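Local coordinates for glycerol dehydrogenase (Schizosaccharomyces pombe, PDB 1TA9), which oxidises glycerol to dihydroxyacetone, probably with NAD+ as the electron acceptor and zinc as the catalytic metal, so that the fission yeast can assimilate glycerol, at residues I174-T177 with A183-S186; S228-A233 with E292-A297. One frame throughout, in Å; residues are numbered along the deposited sequence.

Interaction 1: residues I174-T177 with A183-S186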
ATOM      1  N   ILE B 174     -47.074   1.654  -6.542  1.00 15.71           N
ATOM      2  CA  ILE B 174     -46.762   2.417  -5.336  1.00 15.56           C
ATOM      3  C   ILE B 174     -45.961   3.672  -5.675  1.00 15.71           C
ATOM      4  O   ILE B 174     -44.900   3.591  -6.294  1.00 15.19           O
ATOM      5  CB  ILE B 174     -45.953   1.538  -4.360  1.00 15.45           C
ATOM      6  CG1 ILE B 174     -46.683   0.210  -4.124  1.00 15.67           C
ATOM      7  CG2 ILE B 174     -45.743   2.266  -3.043  1.00 15.63           C
ATOM      8  CD1 ILE B 174     -48.039   0.336  -3.431  1.00 15.52           C
ATOM      9  N   CYS B 175     -46.473   4.830  -5.259  1.00 15.77           N
ATOM     10  CA  CYS B 175     -45.821   6.100  -5.548  1.00 15.96           C
ATOM     11  C   CYS B 175     -45.477   6.875  -4.286  1.00 15.89           C
ATOM     12  O   CYS B 175     -46.272   7.685  -3.808  1.00 15.90           O
ATOM     13  CB  CYS B 175     -46.727   6.958  -6.431  1.00 16.06           C
ATOM     14  SG  CYS B 175     -47.472   6.063  -7.798  1.00 16.66           S
ATOM     15  N   PRO B 176     -44.284   6.639  -3.726  1.00 15.95           N
ATOM     16  CA  PRO B 176     -43.890   7.354  -2.513  1.00 16.04           C
ATOM     17  C   PRO B 176     -43.738   8.849  -2.794  1.00 16.13           C
ATOM     18  O   PRO B 176     -43.220   9.237  -3.843  1.00 16.18           O
ATOM     19  CB  PRO B 176     -42.571   6.683  -2.130  1.00 16.09           C
ATOM     20  CG  PRO B 176     -42.011   6.260  -3.447  1.00 16.08           C
ATOM     21  CD  PRO B 176     -43.222   5.717  -4.170  1.00 16.11           C
ATOM     22  N   THR B 177     -44.189   9.681  -1.859  1.00 16.15           N
ATOM     23  CA  THR B 177     -44.099  11.127  -2.025  1.00 16.38           C
ATOM     24  C   THR B 177     -42.965  11.736  -1.198  1.00 16.58           C
ATOM     25  O   THR B 177     -42.752  12.953  -1.197  1.00 15.98           O
ATOM     26  CB  THR B 177     -45.437  11.802  -1.675  1.00 16.57           C
ATOM     27  OG1 THR B 177     -45.866  11.384  -0.375  1.00 16.75           O
ATOM     28  CG2 THR B 177     -46.495  11.417  -2.704  1.00 16.65           C
ATOM     29  N   ALA B 183     -39.853   1.052   2.517  1.00 19.35           N
ATOM     30  CA  ALA B 183     -41.045   0.210   2.496  1.00 19.58           C
ATOM     31  C   ALA B 183     -41.694   0.088   1.116  1.00 19.68           C
ATOM     32  O   ALA B 183     -42.326  -0.922   0.809  1.00 19.65           O
ATOM     33  CB  ALA B 183     -42.068   0.741   3.495  1.00 19.70           C
ATOM     34  N   ALA B 184     -41.526   1.113   0.288  1.00 19.43           N
ATOM     35  CA  ALA B 184     -42.133   1.144  -1.040  1.00 19.36           C
ATOM     36  C   ALA B 184     -42.055  -0.138  -1.875  1.00 19.33           C
ATOM     37  O   ALA B 184     -43.072  -0.656  -2.328  1.00 19.14           O
ATOM     38  CB  ALA B 184     -41.553   2.320  -1.837  1.00 19.19           C
ATOM     39  N   THR B 185     -40.853  -0.659  -2.071  1.00 19.63           N
ATOM     40  CA  THR B 185     -40.669  -1.845  -2.904  1.00 19.99           C
ATOM     41  C   THR B 185     -40.955  -3.196  -2.268  1.00 20.58           C
ATOM     42  O   THR B 185     -41.018  -4.199  -2.977  1.00 20.77           O
ATOM     43  CB  THR B 185     -39.224  -1.937  -3.417  1.00 19.85           C
ATOM     44  OG1 THR B 185     -38.368  -2.295  -2.323  1.00 19.29           O
ATOM     45  CG2 THR B 185     -38.769  -0.603  -4.001  1.00 19.53           C
ATOM     46  N   SER B 186     -41.134  -3.236  -0.952  1.00 21.15           N
ATOM     47  CA  SER B 186     -41.318  -4.510  -0.265  1.00 21.92           C
ATOM     48  C   SER B 186     -42.670  -5.204  -0.327  1.00 22.54           C
ATOM     49  O   SER B 186     -43.710  -4.586  -0.574  1.00 22.17           O
ATOM     50  CB  SER B 186     -40.912  -4.372   1.203  1.00 21.85           C
ATOM     51  OG  SER B 186     -41.910  -3.695   1.940  1.00 22.22           O
TER
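The apolar part of the contact is made by I174 and P176, near the end of strand 172-176, and A184 in the loop beyond. The CG of P176 comes within 4.3 Å of the A184 methyl carbon CB, and CG2 of I174 lies 4.4 Å from that same CB. I174 also turns its beta-branch to the carbonyl of A184: with CG1 beside the backbone N (chi1 -52°) and CG2 anti to it, both branches reach toward the oxygen, CG2 standing 4.0 Å from A184 O. M158 of helix 155-167, a probable NAD+-binding residue, touches all three side chains and completes the cluster.

The hydrogen bonds belong to the turn rather than to the interface. Residues 183-186 form a type I beta turn, closed by S186 N to A183 O at 3.1 Å. S186 OG donates to A183 O at 3.0 Å; both donors approach from the same face of its plane, OG tilted 21° out of it. From outside, K162 NZ bonds S186 O and, weakly, A183 O and A184 O.

Strand and turn thus meet through van der Waals contact alone, between segments that also carry T177 and S186, probable NAD+-binding residues; the directional bonds lie within the turn and to K162.

Interaction 2: residues S228-A233 with E292-A297. With K (potassium ion), chain J; ZN (zinc ion), chain I.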
ATOM      1  N   SER B 228     -34.486  10.773   7.265  1.00 10.24           N
ATOM      2  CA  SER B 228     -35.070   9.597   7.891  1.00 10.72           C
ATOM      3  C   SER B 228     -34.833   8.399   6.967  1.00 10.52           C
ATOM      4  O   SER B 228     -34.524   7.301   7.421  1.00 10.31           O
ATOM      5  CB  SER B 228     -36.568   9.801   8.105  1.00 11.13           C
ATOM      6  OG  SER B 228     -37.156   8.612   8.589  1.00 12.60           O
ATOM      7  N   GLY B 229     -34.979   8.625   5.664  1.00 10.43           N
ATOM      8  CA  GLY B 229     -34.754   7.564   4.701  1.00 10.38           C
ATOM      9  C   GLY B 229     -33.298   7.134   4.673  1.00 10.47           C
ATOM     10  O   GLY B 229     -32.992   5.979   4.391  1.00 10.83           O
ATOM     11  N   ILE B 230     -32.391   8.067   4.939  1.00 10.40           N
ATOM     12  CA  ILE B 230     -30.964   7.748   4.960  1.00 10.29           C
ATOM     13  C   ILE B 230     -30.717   6.869   6.183  1.00 10.36           C
ATOM     14  O   ILE B 230     -29.951   5.901   6.132  1.00  9.99           O
ATOM     15  CB  ILE B 230     -30.109   9.041   5.047  1.00 10.26           C
ATOM     16  CG1 ILE B 230     -30.176   9.783   3.708  1.00 10.57           C
ATOM     17  CG2 ILE B 230     -28.666   8.708   5.433  1.00 10.25           C
ATOM     18  CD1 ILE B 230     -29.544  11.167   3.725  1.00 10.56           C
ATOM     19  N   GLY B 231     -31.383   7.206   7.282  1.00 10.42           N
ATOM     20  CA  GLY B 231     -31.236   6.432   8.499  1.00 11.00           C
ATOM     21  C   GLY B 231     -31.697   5.005   8.288  1.00 11.24           C
ATOM     22  O   GLY B 231     -31.075   4.054   8.770  1.00 11.29           O
ATOM     23  N   ASP B 232     -32.794   4.848   7.556  1.00 11.34           N
ATOM     24  CA  ASP B 232     -33.322   3.523   7.282  1.00 11.98           C
ATOM     25  C   ASP B 232     -32.367   2.808   6.322  1.00 11.97           C
ATOM     26  O   ASP B 232     -32.048   1.636   6.507  1.00 12.26           O
ATOM     27  CB  ASP B 232     -34.715   3.629   6.653  1.00 12.42           C
ATOM     28  CG  ASP B 232     -35.520   2.351   6.805  1.00 13.41           C
ATOM     29  OD1 ASP B 232     -36.547   2.194   6.109  1.00 13.40           O
ATOM     30  OD2 ASP B 232     -35.128   1.507   7.635  1.00 13.76           O
ATOM     31  N   ALA B 233     -31.896   3.525   5.306  1.00 11.70           N
ATOM     32  CA  ALA B 233     -30.991   2.937   4.322  1.00 11.92           C
ATOM     33  C   ALA B 233     -29.661   2.491   4.948  1.00 12.11           C
ATOM     34  O   ALA B 233     -29.071   1.490   4.529  1.00 12.20           O
ATOM     35  CB  ALA B 233     -30.740   3.931   3.187  1.00 11.61           C
ATOM     36  N   GLU B 292     -30.710  12.564  -6.606  1.00 10.67           N
ATOM     37  CA  GLU B 292     -31.381  11.442  -7.254  1.00 10.98           C
ATOM     38  C   GLU B 292     -30.728  10.109  -6.875  1.00 10.48           C
ATOM     39  O   GLU B 292     -31.411   9.090  -6.756  1.00 10.47           O
ATOM     40  CB  GLU B 292     -31.355  11.616  -8.778  1.00 12.29           C
ATOM     41  CG  GLU B 292     -32.104  12.849  -9.280  1.00 14.31           C
ATOM     42  CD  GLU B 292     -33.458  12.520  -9.896  1.00 15.55           C
ATOM     43  OE1 GLU B 292     -34.204  13.465 -10.226  1.00 16.26           O
ATOM     44  OE2 GLU B 292     -33.777  11.322 -10.062  1.00 16.75           O
ATOM     45  N   ASN B 293     -29.410  10.109  -6.691  1.00  9.89           N
ATOM     46  CA  ASN B 293     -28.714   8.877  -6.325  1.00  9.49           C
ATOM     47  C   ASN B 293     -29.184   8.364  -4.971  1.00  9.25           C
ATOM     48  O   ASN B 293     -29.383   7.159  -4.778  1.00  8.58           O
ATOM     49  CB  ASN B 293     -27.199   9.092  -6.263  1.00  9.34           C
ATOM     50  CG  ASN B 293     -26.581   9.311  -7.624  1.00  9.23           C
ATOM     51  OD1 ASN B 293     -27.154   8.937  -8.653  1.00  9.23           O
ATOM     52  ND2 ASN B 293     -25.391   9.901  -7.640  1.00  9.19           N
ATOM     53  N   VAL B 294     -29.357   9.284  -4.030  1.00  9.02           N
ATOM     54  CA  VAL B 294     -29.793   8.913  -2.692  1.00  9.20           C
ATOM     55  C   VAL B 294     -31.264   8.509  -2.684  1.00  9.12           C
ATOM     56  O   VAL B 294     -31.679   7.675  -1.878  1.00  9.50           O
ATOM     57  CB  VAL B 294     -29.521  10.060  -1.692  1.00  8.96           C
ATOM     58  CG1 VAL B 294     -30.070   9.707  -0.312  1.00  8.93           C
ATOM     59  CG2 VAL B 294     -28.016  10.297  -1.608  1.00  9.11           C
ATOM     60  N   VAL B 295     -32.060   9.087  -3.578  1.00  9.11           N
ATOM     61  CA  VAL B 295     -33.461   8.687  -3.647  1.00  8.97           C
ATOM     62  C   VAL B 295     -33.447   7.222  -4.085  1.00  9.02           C
ATOM     63  O   VAL B 295     -34.204   6.397  -3.558  1.00  8.73           O
ATOM     64  CB  VAL B 295     -34.264   9.536  -4.665  1.00  8.90           C
ATOM     65  CG1 VAL B 295     -35.628   8.899  -4.913  1.00  8.60           C
ATOM     66  CG2 VAL B 295     -34.453  10.951  -4.121  1.00  8.65           C
ATOM     67  N   GLU B 296     -32.570   6.886  -5.030  1.00  9.06           N
ATOM     68  CA  GLU B 296     -32.486   5.496  -5.480  1.00  9.28           C
ATOM     69  C   GLU B 296     -31.972   4.602  -4.347  1.00  9.38           C
ATOM     70  O   GLU B 296     -32.472   3.501  -4.144  1.00  9.44           O
ATOM     71  CB  GLU B 296     -31.564   5.337  -6.703  1.00  9.41           C
ATOM     72  CG  GLU B 296     -31.600   3.903  -7.242  1.00  9.68           C
ATOM     73  CD  GLU B 296     -30.477   3.555  -8.206  1.00 10.37           C
ATOM     74  OE1 GLU B 296     -30.154   2.350  -8.296  1.00 10.86           O
ATOM     75  OE2 GLU B 296     -29.927   4.455  -8.877  1.00 10.31           O
ATOM     76  N   ALA B 297     -30.973   5.074  -3.609  1.00  9.58           N
ATOM     77  CA  ALA B 297     -30.419   4.290  -2.507  1.00  9.87           C
ATOM     78  C   ALA B 297     -31.455   4.063  -1.406  1.00  9.91           C
ATOM     79  O   ALA B 297     -31.581   2.959  -0.872  1.00  9.83           O
ATOM     80  CB  ALA B 297     -29.192   4.992  -1.930  1.00  9.95           C
TER
HETATM   81  K     K J1504     -33.417  -0.776   6.007  1.00 17.21           K
HETATM   82 ZN    ZN I1501     -36.980   0.300   7.885  1.00 34.17          ZN
HETATM   83  O   HOH W   1     -32.453  -3.021   6.832  1.00 15.02           O
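Two sparse contacts, I230 with V294 and A233 with A297, join a pair of buried helices next to a site holding two metal ions. The helices, 223-245 and 289-307, belong to the all-helical domain of the iron-containing alcohol dehydrogenase fold, and the pairs follow in the same order along both, one turn apart. CG1 of I230 meets CG1 of V294 at 4.0 Å, the two side chains crossing at a slant; V294 has this methyl anti to its backbone N (chi1 176°), which carries it to the isoleucine. One turn on, the backbones draw closer and the methyl CB of A233 rests 4.3 Å from A297 O. I279 and L271 of helix 258-284 pack on I230 and A233, and E296 forms a salt bridge with R64 of a second subunit.

Between I230 and A233, D232 serves the metals. Its carboxylate holds zinc unevenly, OD2 at 2.2 Å and OD1 at 2.6 Å, beside H315 and H333. Potassium is shared with D182, S235, T236 and water 1. OD2 of D232 is a long 3.3 Å from this ion. The backbone D232 O binds potassium more closely, at 2.8 Å.

Overall arrangement
Both contacts are buried, about 9 Å from the centre of the chain, and their centres lie 13 Å apart without touching. Interaction 1 belongs to the nucleotide-binding half, fastening a loop to the end of a strand in the parallel sheet; interaction 2 belongs to the helical half, pairing two helices. Helix 289-307 ties them together, since its T299 packs on A184. Across both interfaces the contact is van der Waals, side-chain carbons against carbons and a carbonyl oxygen, yet the polar work nearby differs: in interaction 1 it is hydrogen bonding within a turn beside the probable NAD+ site, in interaction 2 metal coordination on one helix and subunit contacts on the other.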